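Local coordinates for protein exoenzyme S (Pseudomonas aeruginosa, PDB 6GN8) that probably acts as a secreted bifunctional toxin, a GTPase activator and ADP-ribosyltransferase, of which this chain is the ADP-ribosyltransferase part, at residues C[38-43]-C[60-65]; C[74-79]-C[127-132]; C[103-108]-C[152-157]; C[114-119]-C[147-152]; C[181-186]-C[194-199]. The protein carries 2 engineered substitutions. All coordinates share one frame; numbering follows the deposited sequence.

From the N terminus, contact 1 closes first, bringing 38-43 back against the long helix 54-77. The tail of that helix then opens contact 2, which holds it to the chain just beyond strand 126-128, and contacts 1 and 2 touch where Tyr63 meets Tyr132. Contact 3 pairs strand 106-112 with strand 149-155, and contact 4 lies wholly within the span it closes, the two sharing Thr152. Contact 2 crosses both, since it opens before them and closes while they are still open. Contact 5 follows in series, a hairpin joined on its two sides to strands 149-155 and 126-128. Contact 2 thus ties helix 54-77 to the edge of the mixed sheet.

Contact 1: C[38-43]-C[60-65]; sequences ADAEKY and LGLYTG
The hydroxyl of Tyr43 sits 2.8 Å from the oxygen of water W1, and this water in turn donates to Leu62 O at 3.1 Å, so a single solvent molecule links the tyrosine tip to the helix backbone. Leu62 O also accepts from His67 ND1, which makes it a doubly engaged carbonyl. The ring itself does most of the packing. With CG turned beside its own backbone N and anti to the carbonyl carbon (chi1 -59°), Tyr43 lays one face on Gly61, whose CA stands 3.5 Å from the ring centroid and almost on the ring normal: a CH-pi contact. Lys42 CG covers the opposite face, and the aromatic plane is held between the two. Glycine suits positions 61 and 65 because the space a CB would take is filled by this tyrosine, and Gly65 CA comes within 4.0 Å of Tyr43 OH. Leu62 reaches back from beside the ring and spreads its branches over the other segment: CD1 meets Ala40 CB at 3.8 Å, while CD2 rests 3.4 Å from Asp39 O. The small methyl of Ala40 allows that approach, and Leu32 and Phe36 of helix 24-36 add to the apolar surroundings of Leu62. Such close packing of an aromatic ring on a glycine-bearing helix surface joins 38-43 to helix 54-77 within the helical part of this ADP-ribosyltransferase domain.

Contact 2: C[74-79]-C[127-132]; sequences ALRQGQ and GHDDGY
Arg76 and Asp129 approach each other aslant, their guanidinium and carboxylate planes 49° apart, and the salt bridge between them is lopsided. Arg76 NE points straight at Asp129 OD1, 2.8 Å away with an N-H...O angle of 173°; the oxygen lies at the guanidinium edge and receives the proton on its syn lone pair. The second arm, Arg76 NH2 to Asp129 OD2 at 3.1 Å, is weak, its N-H poorly aimed. Arg76 is extended from CG to NE, and this length carries its charge from the last turns of helix 54-77 over Gly131, whose lack of a side chain lets the arginine pass close by. Asp129 OD1 is gripped again, on its anti side and somewhat out of the carboxylate plane, by Gly131 N at 2.8 Å, an Asx turn that fixes the carboxylate where the arginine meets it. On the neighbouring flank Leu75 and Tyr132 meet aslant, Leu75 CD1 3.8 Å from Tyr132 CD1, while the hydroxyl of that tyrosine is bound by Asp89 and Lys177. Waters fill in the polar rim: W3 accepts from Arg76 NH2 and donates to Tyr132 O at 2.7 Å, and W4 donates both to Arg76 O and to Asp130 OD2. Just beyond, Gly78, with its positive phi, ends the helix in a Schellman motif. With OD1 receiving two N-H groups, Asp129 is probably kept ionised, which implies that electrostatics as well as packing hold the end of helix 54-77 to the loop that leaves strand 126-128.

Contact 3: C[103-108]-C[152-157]; sequences EQVVKT and TVFGRS
Four backbone hydrogen bonds join Val106 and Thr108 to Gly155 and Val153, the shortest running from Val153 N to Thr108 O at 2.8 Å. They make an antiparallel ladder between strand 106-112, an outermost strand of the mixed sheet within this chain, and strand 149-155. Val106 N to Gly155 O, at 2.9 Å, closes the ladder near the end of the latter strand. Between the two hydrogen-bonded pairs lies the non-hydrogen-bonded pair of Lys107 and Phe154, whose side chains share one face of the sheet and run alongside each other. Lys107 swings CG anti to its own N (chi1 175°), laying its methylenes beside the ring, with CB 3.6 Å from Phe154 CE1; a bend at chi3 (61°) then turns its end away, and NZ is bound by backbone of another protein's chain. An aromatic side chain of that chain also stacks on Phe154, so a large ring and a long, charged-tipped chain suit an assembly surface. Thr152 extends the row, CG2 against Lys107 CG at 3.8 Å. On the reverse face, which Val106, Thr108 and Val153 share, Thr108 OG1 lies over Val153 CB and is hydrogen-bonded to Thr135, while Ile173 of strand 172-175 covers Val106 and Thr108. Branched residues here favour the extended backbone. Val105 serves two neighbours just outside the ladder: CG1 comes to the edge of the Phe154 ring, 3.9 Å from CD1, and CG2 meets Arg156 across its chain at about a right angle, 3.5 Å from NE.

Contact 4: C[114-119]-C[147-152]; sequences GGDAFN and QGTIST
Thr149, Gly114 and Asp116 carry this contact, in which a loop after strand 106-112 folds over the start of strand 149-155 at a classic beta bulge, where Gly148 and Thr149 both face Thr112. Thr149 stands at the centre. Its OG1 lies 3.3 Å from Gly114 O and 3.4 Å from Asp116 OD2, two weak candidate acceptors for a single proton, while the hydroxyl of Thr112 is its stronger partner. With OG1 set between the backbone N and the carbonyl carbon (chi1 79°), the methyl CG2 is turned to the loop, where it packs 3.8 Å from Gly115 CA. Threonine thus offers both a polar and an apolar branch to the same stretch of backbone. Gly114 brings its backbone close, and Gly148, lacking a side chain, lets Gly114 CA come near. Asp116 aims its CB at the strand, and its OD1 is held by two partners: Arg196 makes a salt bridge with it, and Phe118 N donates to it at 3.3 Å, forming an Asx turn at the head of a type I beta turn through Asn119. Asn119 fastens the turn from its far end, its OD1 accepting from Asp116 N at 3.2 Å, with the donor 63° above the amide carbonyl plane.

Contact 5: C[181-186]-C[194-199]; sequences MRVLLS and TRRVLE
Leu184 packs its CB 4.0 Å from Val197 CG1, forming the apolar centre of the hairpin between strands 180-188 and 194-200. Its CG lies beside the backbone N and anti to the carbonyl carbon (chi1 -67°), which swings CD1 toward Glu199 CB. Leu185 lies alongside, CB to CB with Val197 at 4.3 Å. Both leucines face Val197 because the strand carries a classic beta bulge here: Leu184 N donates to Val197 O at 2.8 Å, and Leu185 O accepts from Val197 N. Another protein's chain packs on Leu184, Leu185 and Val197, so apolar side chains suit this interface. On the other face, Val183 CG2 meets Leu198 CD2 at 3.8 Å, and its CG1 touches the methylene CD of Arg196. Farther along, Arg196 CG lies 3.5 Å from Ser186 OG; the charged end goes on to a salt bridge with Asp116. At the opposite end, Arg182 and Glu199 pair through backbone bonds, with NE and OE1 4.5 Å apart. Water W5 bridges them, accepting from Arg182 NE at 2.7 Å in the guanidinium plane and standing 3.0 Å from Glu199 OE1; Arg182 NH2 is taken by Gly124 O. Glu199 OE2 is hydrogen-bonded to an aromatic side chain and salt-bridged to a basic one, both of the other protein. Its negative charge is thus probably stabilised across the interface, with Arg182 contributing through the water.

Contact 1: C[38-43]-C[60-65]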
# COMPACT_ATOMS: atom_id res chain seq x y z
N ALA C 38 -17.62 15.82 -53.24
CA ALA C 38 -16.36 16.57 -53.01
C ALA C 38 -16.09 16.85 -51.53
O ALA C 38 -14.93 17.08 -51.15
CB ALA C 38 -16.40 17.89 -53.77
N ASP C 39 -17.15 16.83 -50.70
CA ASP C 39 -17.07 17.03 -49.25
C ASP C 39 -16.31 15.89 -48.61
O ASP C 39 -15.56 16.10 -47.67
CB ASP C 39 -18.47 17.15 -48.63
CG ASP C 39 -19.05 18.56 -48.65
OD1 ASP C 39 -18.39 19.47 -49.21
OD2 ASP C 39 -20.16 18.76 -48.08
N ALA C 40 -16.50 14.66 -49.13
CA ALA C 40 -15.76 13.49 -48.65
C ALA C 40 -14.38 13.40 -49.33
O ALA C 40 -13.37 13.20 -48.66
CB ALA C 40 -16.57 12.22 -48.91
N GLU C 41 -14.34 13.61 -50.65
CA GLU C 41 -13.14 13.47 -51.49
C GLU C 41 -12.00 14.44 -51.16
O GLU C 41 -10.85 14.08 -51.39
CB GLU C 41 -13.48 13.58 -52.97
CG GLU C 41 -14.68 12.78 -53.42
CD GLU C 41 -15.00 13.04 -54.87
OE1 GLU C 41 -14.37 12.39 -55.73
OE2 GLU C 41 -15.86 13.91 -55.16
N LYS C 42 -12.27 15.65 -50.62
CA LYS C 42 -11.16 16.56 -50.27
C LYS C 42 -10.19 15.92 -49.25
O LYS C 42 -8.99 16.23 -49.27
CB LYS C 42 -11.65 17.94 -49.78
CG LYS C 42 -12.31 18.01 -48.39
CD LYS C 42 -12.48 19.49 -47.96
CE LYS C 42 -11.17 20.04 -47.43
NZ LYS C 42 -11.16 21.52 -47.24
N TYR C 43 -10.70 14.96 -48.43
CA TYR C 43 -9.87 14.28 -47.43
C TYR C 43 -9.07 13.11 -47.99
O TYR C 43 -8.24 12.60 -47.26
CB TYR C 43 -10.73 13.78 -46.26
CG TYR C 43 -11.45 14.92 -45.58
CD1 TYR C 43 -10.74 15.88 -44.86
CD2 TYR C 43 -12.82 15.10 -45.74
CE1 TYR C 43 -11.39 16.97 -44.28
CE2 TYR C 43 -13.47 16.18 -45.17
CZ TYR C 43 -12.76 17.11 -44.43
OH TYR C 43 -13.40 18.18 -43.86
N LEU C 60 -13.39 10.23 -40.95
CA LEU C 60 -12.73 10.98 -39.87
C LEU C 60 -12.67 12.47 -40.23
O LEU C 60 -12.90 13.30 -39.37
CB LEU C 60 -11.32 10.41 -39.57
CG LEU C 60 -11.25 9.02 -38.87
CD1 LEU C 60 -9.92 8.35 -39.13
CD2 LEU C 60 -11.46 9.14 -37.37
N GLY C 61 -12.42 12.78 -41.51
CA GLY C 61 -12.37 14.15 -42.02
C GLY C 61 -13.71 14.86 -41.99
O GLY C 61 -13.82 15.99 -41.50
N LEU C 62 -14.75 14.19 -42.52
CA LEU C 62 -16.12 14.69 -42.56
C LEU C 62 -16.59 15.02 -41.14
O LEU C 62 -17.13 16.10 -40.90
CB LEU C 62 -17.05 13.66 -43.23
CG LEU C 62 -16.98 13.56 -44.76
CD1 LEU C 62 -17.51 12.25 -45.22
CD2 LEU C 62 -17.72 14.74 -45.44
N TYR C 63 -16.31 14.11 -40.19
CA TYR C 63 -16.64 14.32 -38.78
C TYR C 63 -15.86 15.51 -38.23
O TYR C 63 -16.48 16.44 -37.73
CB TYR C 63 -16.34 13.04 -37.95
CG TYR C 63 -16.42 13.22 -36.44
CD1 TYR C 63 -15.32 13.68 -35.72
CD2 TYR C 63 -17.57 12.88 -35.73
CE1 TYR C 63 -15.40 13.88 -34.35
CE2 TYR C 63 -17.65 13.06 -34.36
CZ TYR C 63 -16.56 13.56 -33.67
OH TYR C 63 -16.62 13.78 -32.31
N THR C 64 -14.52 15.48 -38.31
CA THR C 64 -13.67 16.50 -37.69
C THR C 64 -13.99 17.88 -38.22
O THR C 64 -14.15 18.81 -37.42
CB THR C 64 -12.18 16.15 -37.82
OG1 THR C 64 -12.00 14.82 -37.32
CG2 THR C 64 -11.29 17.10 -37.02
N GLY C 65 -14.11 18.01 -39.54
CA GLY C 65 -14.39 19.28 -40.19
C GLY C 65 -15.72 19.92 -39.85
O GLY C 65 -15.76 21.14 -39.61
O HOH W 1 -16.05 18.28 -42.87

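Contact 2: C[74-79]-C[127-132]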
# COMPACT_ATOMS: atom_id res chain seq x y z
N ALA C 74 -27.18 13.32 -32.59
CA ALA C 74 -28.06 12.20 -32.90
C ALA C 74 -27.75 10.97 -32.01
O ALA C 74 -28.68 10.31 -31.55
CB ALA C 74 -27.97 11.84 -34.37
N LEU C 75 -26.45 10.68 -31.78
CA LEU C 75 -25.98 9.57 -30.96
C LEU C 75 -26.36 9.79 -29.50
O LEU C 75 -26.85 8.87 -28.85
CB LEU C 75 -24.44 9.42 -31.08
CG LEU C 75 -23.86 8.90 -32.42
CD1 LEU C 75 -22.33 9.16 -32.50
CD2 LEU C 75 -24.12 7.41 -32.59
N ARG C 76 -26.14 11.02 -29.01
CA ARG C 76 -26.40 11.44 -27.64
C ARG C 76 -27.90 11.44 -27.34
O ARG C 76 -28.29 11.02 -26.26
CB ARG C 76 -25.77 12.83 -27.35
CG ARG C 76 -24.28 12.74 -27.08
CD ARG C 76 -23.58 14.09 -27.12
NE ARG C 76 -22.13 13.90 -27.02
CZ ARG C 76 -21.21 14.76 -27.47
NH1 ARG C 76 -21.58 15.90 -28.04
NH2 ARG C 76 -19.92 14.47 -27.36
N GLN C 77 -28.73 11.90 -28.29
CA GLN C 77 -30.19 11.93 -28.13
C GLN C 77 -30.86 10.55 -28.41
O GLN C 77 -32.03 10.38 -28.08
CB GLN C 77 -30.82 13.01 -29.02
CG GLN C 77 -30.65 14.43 -28.47
CD GLN C 77 -31.03 15.53 -29.44
OE1 GLN C 77 -30.54 16.66 -29.35
NE2 GLN C 77 -31.92 15.26 -30.39
N GLY C 78 -30.13 9.61 -29.01
CA GLY C 78 -30.66 8.28 -29.31
C GLY C 78 -31.55 8.23 -30.54
O GLY C 78 -32.34 7.30 -30.70
N GLN C 79 -31.41 9.23 -31.43
CA GLN C 79 -32.14 9.35 -32.69
C GLN C 79 -31.56 8.39 -33.71
O GLN C 79 -30.36 8.08 -33.65
CB GLN C 79 -32.06 10.79 -33.26
CG GLN C 79 -32.18 11.94 -32.26
CD GLN C 79 -33.59 12.15 -31.76
OE1 GLN C 79 -34.40 12.85 -32.39
NE2 GLN C 79 -33.93 11.57 -30.61
N GLY C 127 -17.89 6.03 -16.51
CA GLY C 127 -19.02 6.37 -17.37
C GLY C 127 -18.54 6.62 -18.79
O GLY C 127 -17.34 6.50 -19.06
N HIS C 128 -19.44 6.98 -19.72
CA HIS C 128 -19.04 7.24 -21.11
C HIS C 128 -19.98 8.20 -21.83
O HIS C 128 -21.15 8.34 -21.47
CB HIS C 128 -18.93 5.92 -21.91
CG HIS C 128 -20.23 5.21 -22.12
ND1 HIS C 128 -20.46 3.95 -21.58
CD2 HIS C 128 -21.32 5.57 -22.85
CE1 HIS C 128 -21.68 3.61 -21.97
NE2 HIS C 128 -22.24 4.56 -22.73
N ASP C 129 -19.47 8.82 -22.90
CA ASP C 129 -20.25 9.68 -23.77
C ASP C 129 -20.85 8.81 -24.90
O ASP C 129 -20.16 7.95 -25.43
CB ASP C 129 -19.37 10.83 -24.31
CG ASP C 129 -20.14 11.98 -24.93
OD1 ASP C 129 -21.06 11.72 -25.72
OD2 ASP C 129 -19.80 13.15 -24.61
N ASP C 130 -22.13 9.02 -25.25
CA ASP C 130 -22.74 8.23 -26.33
C ASP C 130 -22.20 8.66 -27.70
O ASP C 130 -22.14 7.84 -28.63
CB ASP C 130 -24.27 8.30 -26.30
CG ASP C 130 -24.92 7.40 -25.27
OD1 ASP C 130 -24.20 6.59 -24.63
OD2 ASP C 130 -26.16 7.48 -25.12
N GLY C 131 -21.79 9.92 -27.80
CA GLY C 131 -21.17 10.45 -29.01
C GLY C 131 -19.68 10.18 -29.00
O GLY C 131 -19.14 9.67 -28.02
N TYR C 132 -19.00 10.52 -30.10
CA TYR C 132 -17.53 10.43 -30.16
C TYR C 132 -16.97 11.54 -29.27
O TYR C 132 -17.65 12.56 -29.07
CB TYR C 132 -17.03 10.54 -31.61
CG TYR C 132 -17.38 9.32 -32.43
CD1 TYR C 132 -18.59 9.23 -33.12
CD2 TYR C 132 -16.49 8.25 -32.53
CE1 TYR C 132 -18.94 8.08 -33.82
CE2 TYR C 132 -16.83 7.10 -33.24
CZ TYR C 132 -18.04 7.03 -33.90
OH TYR C 132 -18.36 5.92 -34.64
O HOH W 2 -28.95 7.64 -26.43
O HOH W 3 -17.24 15.24 -28.83
O HOH W 4 -26.81 10.04 -24.25

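Contact 3: C[103-108]-C[152-157]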
# COMPACT_ATOMS: atom_id res chain seq x y z
N GLU C 103 1.50 3.30 -28.21
CA GLU C 103 2.67 2.88 -27.41
C GLU C 103 2.81 3.68 -26.10
O GLU C 103 3.36 3.15 -25.12
CB GLU C 103 3.97 2.99 -28.23
CG GLU C 103 4.65 1.66 -28.49
CD GLU C 103 6.05 1.74 -29.07
OE1 GLU C 103 6.18 1.86 -30.31
OE2 GLU C 103 7.02 1.67 -28.28
N GLN C 104 2.34 4.95 -26.09
CA GLN C 104 2.42 5.82 -24.91
C GLN C 104 1.06 6.48 -24.63
O GLN C 104 0.21 6.57 -25.52
CB GLN C 104 3.51 6.90 -25.06
CG GLN C 104 4.95 6.37 -25.00
CD GLN C 104 5.89 7.03 -26.00
OE1 GLN C 104 5.48 7.76 -26.92
NE2 GLN C 104 7.18 6.76 -25.87
N VAL C 105 0.87 6.89 -23.37
CA VAL C 105 -0.31 7.59 -22.86
C VAL C 105 -0.23 9.01 -23.41
O VAL C 105 0.86 9.61 -23.45
CB VAL C 105 -0.36 7.53 -21.30
CG1 VAL C 105 -1.44 8.43 -20.72
CG2 VAL C 105 -0.57 6.10 -20.83
N VAL C 106 -1.37 9.52 -23.92
CA VAL C 106 -1.37 10.86 -24.45
C VAL C 106 -2.32 11.74 -23.59
O VAL C 106 -3.39 11.30 -23.15
CB VAL C 106 -1.62 10.91 -25.99
CG1 VAL C 106 -3.05 10.55 -26.36
CG2 VAL C 106 -1.24 12.27 -26.57
N LYS C 107 -1.87 12.98 -23.30
CA LYS C 107 -2.62 13.98 -22.57
C LYS C 107 -3.28 14.93 -23.57
O LYS C 107 -2.59 15.59 -24.37
CB LYS C 107 -1.72 14.73 -21.60
CG LYS C 107 -2.40 15.90 -20.85
CD LYS C 107 -1.43 16.59 -19.86
CE LYS C 107 -0.23 17.20 -20.54
NZ LYS C 107 0.72 17.81 -19.59
N THR C 108 -4.63 15.03 -23.50
CA THR C 108 -5.40 15.92 -24.38
C THR C 108 -6.40 16.71 -23.56
O THR C 108 -6.63 16.41 -22.39
CB THR C 108 -6.08 15.16 -25.52
OG1 THR C 108 -6.99 14.20 -24.98
CG2 THR C 108 -5.09 14.50 -26.50
N THR C 152 -9.03 17.29 -18.71
CA THR C 152 -7.71 16.81 -19.07
C THR C 152 -7.92 15.30 -19.17
O THR C 152 -8.42 14.67 -18.23
CB THR C 152 -6.63 17.29 -18.09
OG1 THR C 152 -6.68 18.70 -18.01
CG2 THR C 152 -5.24 16.86 -18.48
N VAL C 153 -7.59 14.75 -20.35
CA VAL C 153 -7.85 13.36 -20.70
C VAL C 153 -6.54 12.63 -20.89
O VAL C 153 -5.61 13.13 -21.54
CB VAL C 153 -8.75 13.31 -22.00
CG1 VAL C 153 -9.18 11.89 -22.36
CG2 VAL C 153 -9.98 14.23 -21.89
N PHE C 154 -6.48 11.40 -20.36
CA PHE C 154 -5.34 10.48 -20.52
C PHE C 154 -5.84 9.20 -21.15
O PHE C 154 -6.77 8.58 -20.63
CB PHE C 154 -4.64 10.20 -19.17
CG PHE C 154 -3.94 11.41 -18.63
CD1 PHE C 154 -2.64 11.72 -19.03
CD2 PHE C 154 -4.60 12.29 -17.78
CE1 PHE C 154 -1.99 12.85 -18.53
CE2 PHE C 154 -3.97 13.44 -17.30
CZ PHE C 154 -2.66 13.71 -17.68
N GLY C 155 -5.26 8.83 -22.29
CA GLY C 155 -5.66 7.61 -22.99
C GLY C 155 -4.63 7.04 -23.95
O GLY C 155 -3.55 7.62 -24.14
N ARG C 156 -4.96 5.90 -24.55
CA ARG C 156 -4.11 5.25 -25.54
C ARG C 156 -4.86 4.94 -26.86
O ARG C 156 -4.20 4.78 -27.89
CB ARG C 156 -3.52 3.96 -24.97
CG ARG C 156 -2.23 4.18 -24.21
CD ARG C 156 -1.64 2.86 -23.74
NE ARG C 156 -0.78 3.03 -22.57
CZ ARG C 156 0.51 2.75 -22.53
NH1 ARG C 156 1.21 2.95 -21.42
NH2 ARG C 156 1.12 2.26 -23.61
N SER C 157 -6.22 4.86 -26.84
CA SER C 157 -7.03 4.41 -27.99
C SER C 157 -7.55 5.52 -28.92
O SER C 157 -8.38 5.25 -29.80
CB SER C 157 -8.20 3.57 -27.51
OG SER C 157 -7.68 2.50 -26.74

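Contact 4: C[114-119]-C[147-152]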
# COMPACT_ATOMS: atom_id res chain seq x y z
N GLY C 114 -21.24 24.00 -21.59
CA GLY C 114 -22.02 23.45 -20.49
C GLY C 114 -21.49 22.11 -20.02
O GLY C 114 -20.32 21.79 -20.24
N GLY C 115 -22.37 21.33 -19.41
CA GLY C 115 -22.05 20.00 -18.92
C GLY C 115 -21.91 18.98 -20.04
O GLY C 115 -22.29 19.23 -21.19
N ASP C 116 -21.33 17.82 -19.69
CA ASP C 116 -21.16 16.72 -20.63
C ASP C 116 -21.70 15.45 -19.99
O ASP C 116 -22.37 15.52 -18.96
CB ASP C 116 -19.68 16.58 -21.08
CG ASP C 116 -18.61 16.64 -20.01
OD1 ASP C 116 -18.89 16.23 -18.86
OD2 ASP C 116 -17.49 17.09 -20.32
N ALA C 117 -21.43 14.29 -20.60
CA ALA C 117 -21.88 12.99 -20.12
C ALA C 117 -21.23 12.57 -18.79
O ALA C 117 -21.73 11.66 -18.14
CB ALA C 117 -21.59 11.95 -21.18
N PHE C 118 -20.14 13.24 -18.37
CA PHE C 118 -19.42 12.86 -17.15
C PHE C 118 -19.90 13.63 -15.94
O PHE C 118 -19.44 13.35 -14.83
CB PHE C 118 -17.91 13.01 -17.35
CG PHE C 118 -17.46 12.17 -18.51
CD1 PHE C 118 -17.28 10.80 -18.36
CD2 PHE C 118 -17.27 12.72 -19.77
CE1 PHE C 118 -16.92 10.00 -19.45
CE2 PHE C 118 -16.93 11.92 -20.85
CZ PHE C 118 -16.74 10.57 -20.68
N ASN C 119 -20.87 14.54 -16.12
CA ASN C 119 -21.49 15.30 -15.04
C ASN C 119 -22.13 14.37 -14.02
O ASN C 119 -22.02 14.59 -12.82
CB ASN C 119 -22.55 16.25 -15.61
CG ASN C 119 -22.04 17.65 -15.84
OD1 ASN C 119 -21.00 17.87 -16.48
ND2 ASN C 119 -22.77 18.62 -15.35
N GLN C 147 -16.24 28.80 -21.61
CA GLN C 147 -16.29 27.36 -21.32
C GLN C 147 -16.72 27.06 -19.87
O GLN C 147 -16.25 27.71 -18.94
CB GLN C 147 -14.91 26.76 -21.62
CG GLN C 147 -14.92 25.70 -22.72
CD GLN C 147 -14.90 26.18 -24.16
OE1 GLN C 147 -15.81 25.90 -24.94
NE2 GLN C 147 -13.82 26.86 -24.56
N GLY C 148 -17.61 26.08 -19.71
CA GLY C 148 -18.18 25.64 -18.44
C GLY C 148 -17.56 24.41 -17.81
O GLY C 148 -17.52 24.29 -16.59
N THR C 149 -17.16 23.43 -18.64
CA THR C 149 -16.48 22.23 -18.14
C THR C 149 -15.19 22.05 -18.95
O THR C 149 -15.24 21.94 -20.18
CB THR C 149 -17.36 20.95 -18.07
OG1 THR C 149 -17.47 20.36 -19.35
CG2 THR C 149 -18.73 21.16 -17.45
N ILE C 150 -14.03 22.10 -18.25
CA ILE C 150 -12.67 21.92 -18.81
C ILE C 150 -12.13 20.56 -18.32
O ILE C 150 -12.11 20.33 -17.11
CB ILE C 150 -11.71 23.09 -18.43
CG1 ILE C 150 -12.23 24.48 -18.82
CG2 ILE C 150 -10.30 22.86 -19.01
CD1 ILE C 150 -12.48 24.66 -20.32
N SER C 151 -11.71 19.66 -19.26
CA SER C 151 -11.21 18.31 -18.97
C SER C 151 -9.79 18.08 -19.47
O SER C 151 -9.41 18.57 -20.52
CB SER C 151 -12.11 17.25 -19.58
OG SER C 151 -13.48 17.40 -19.24
N THR C 152 -9.03 17.29 -18.71
CA THR C 152 -7.71 16.81 -19.07
C THR C 152 -7.92 15.30 -19.17
O THR C 152 -8.42 14.67 -18.23
CB THR C 152 -6.63 17.29 -18.09
OG1 THR C 152 -6.68 18.70 -18.01
CG2 THR C 152 -5.24 16.86 -18.48

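Contact 5: C[181-186]-C[194-199]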
# COMPACT_ATOMS: atom_id res chain seq x y z
N MET C 181 -14.66 6.06 -19.56
CA MET C 181 -13.72 6.96 -18.90
C MET C 181 -13.97 6.98 -17.37
O MET C 181 -15.13 7.03 -16.92
CB MET C 181 -13.87 8.38 -19.46
CG MET C 181 -13.51 8.51 -20.94
SD MET C 181 -11.72 8.59 -21.19
CE MET C 181 -11.68 9.09 -22.89
N ARG C 182 -12.89 6.90 -16.60
CA ARG C 182 -12.89 7.06 -15.15
C ARG C 182 -12.65 8.50 -14.80
O ARG C 182 -11.71 9.13 -15.30
CB ARG C 182 -11.80 6.21 -14.50
CG ARG C 182 -12.01 6.09 -12.97
CD ARG C 182 -11.02 5.12 -12.34
NE ARG C 182 -10.98 3.84 -13.05
CZ ARG C 182 -11.78 2.81 -12.79
NH1 ARG C 182 -11.67 1.69 -13.50
NH2 ARG C 182 -12.69 2.89 -11.82
N VAL C 183 -13.51 9.03 -13.92
CA VAL C 183 -13.36 10.39 -13.43
C VAL C 183 -12.31 10.35 -12.30
O VAL C 183 -12.62 9.90 -11.21
CB VAL C 183 -14.70 10.99 -12.97
CG1 VAL C 183 -14.51 12.41 -12.42
CG2 VAL C 183 -15.70 11.00 -14.12
N LEU C 184 -11.07 10.77 -12.57
CA LEU C 184 -9.99 10.79 -11.58
C LEU C 184 -10.14 11.95 -10.59
O LEU C 184 -9.65 11.89 -9.47
CB LEU C 184 -8.62 10.88 -12.28
CG LEU C 184 -8.17 9.67 -13.13
CD1 LEU C 184 -6.73 9.78 -13.47
CD2 LEU C 184 -8.43 8.33 -12.42
N LEU C 185 -10.76 13.04 -11.03
CA LEU C 185 -10.97 14.27 -10.27
C LEU C 185 -12.03 15.09 -10.94
O LEU C 185 -12.01 15.25 -12.18
CB LEU C 185 -9.66 15.08 -10.17
CG LEU C 185 -9.68 16.38 -9.36
CD1 LEU C 185 -9.59 16.12 -7.86
CD2 LEU C 185 -8.57 17.32 -9.82
N SER C 186 -12.98 15.59 -10.13
CA SER C 186 -14.04 16.52 -10.53
C SER C 186 -14.11 17.58 -9.47
O SER C 186 -14.38 17.31 -8.31
CB SER C 186 -15.38 15.84 -10.75
OG SER C 186 -16.15 16.74 -11.52
N THR C 194 -16.09 23.85 -13.91
CA THR C 194 -15.85 22.45 -13.56
C THR C 194 -14.53 22.04 -14.25
O THR C 194 -14.38 22.22 -15.46
CB THR C 194 -17.06 21.57 -13.94
OG1 THR C 194 -18.18 21.99 -13.16
CG2 THR C 194 -16.80 20.07 -13.67
N ARG C 195 -13.59 21.57 -13.45
CA ARG C 195 -12.25 21.17 -13.85
C ARG C 195 -12.11 19.70 -13.54
O ARG C 195 -12.18 19.30 -12.38
CB ARG C 195 -11.21 22.02 -13.11
CG ARG C 195 -11.46 23.52 -13.25
CD ARG C 195 -10.48 24.09 -14.20
NE ARG C 195 -10.74 25.48 -14.53
CZ ARG C 195 -10.08 26.11 -15.50
NH1 ARG C 195 -10.36 27.37 -15.78
NH2 ARG C 195 -9.15 25.48 -16.19
N ARG C 196 -11.99 18.89 -14.62
CA ARG C 196 -12.02 17.44 -14.54
C ARG C 196 -10.79 16.78 -15.11
O ARG C 196 -10.15 17.29 -16.02
CB ARG C 196 -13.27 16.89 -15.29
CG ARG C 196 -14.22 16.18 -14.35
CD ARG C 196 -15.29 15.34 -15.01
NE ARG C 196 -16.59 16.01 -15.00
CZ ARG C 196 -17.15 16.54 -16.08
NH1 ARG C 196 -16.53 16.48 -17.26
NH2 ARG C 196 -18.33 17.13 -16.00
N VAL C 197 -10.50 15.58 -14.60
CA VAL C 197 -9.43 14.74 -15.09
C VAL C 197 -10.06 13.39 -15.42
O VAL C 197 -10.69 12.77 -14.56
CB VAL C 197 -8.20 14.64 -14.15
CG1 VAL C 197 -7.12 13.73 -14.73
CG2 VAL C 197 -7.64 16.03 -13.86
N LEU C 198 -9.99 12.99 -16.70
CA LEU C 198 -10.56 11.72 -17.14
C LEU C 198 -9.48 10.79 -17.59
O LEU C 198 -8.48 11.22 -18.18
CB LEU C 198 -11.57 11.89 -18.30
CG LEU C 198 -12.78 12.79 -18.12
CD1 LEU C 198 -13.45 13.04 -19.47
CD2 LEU C 198 -13.79 12.14 -17.19
N GLU C 199 -9.70 9.51 -17.40
CA GLU C 199 -8.75 8.53 -17.86
C GLU C 199 -9.50 7.38 -18.55
O GLU C 199 -10.56 6.98 -18.07
CB GLU C 199 -7.89 8.04 -16.69
CG GLU C 199 -7.07 6.81 -16.97
CD GLU C 199 -6.56 6.13 -15.71
OE1 GLU C 199 -7.38 5.75 -14.85
OE2 GLU C 199 -5.32 5.98 -15.60
O HOH W 5 -9.14 3.34 -14.96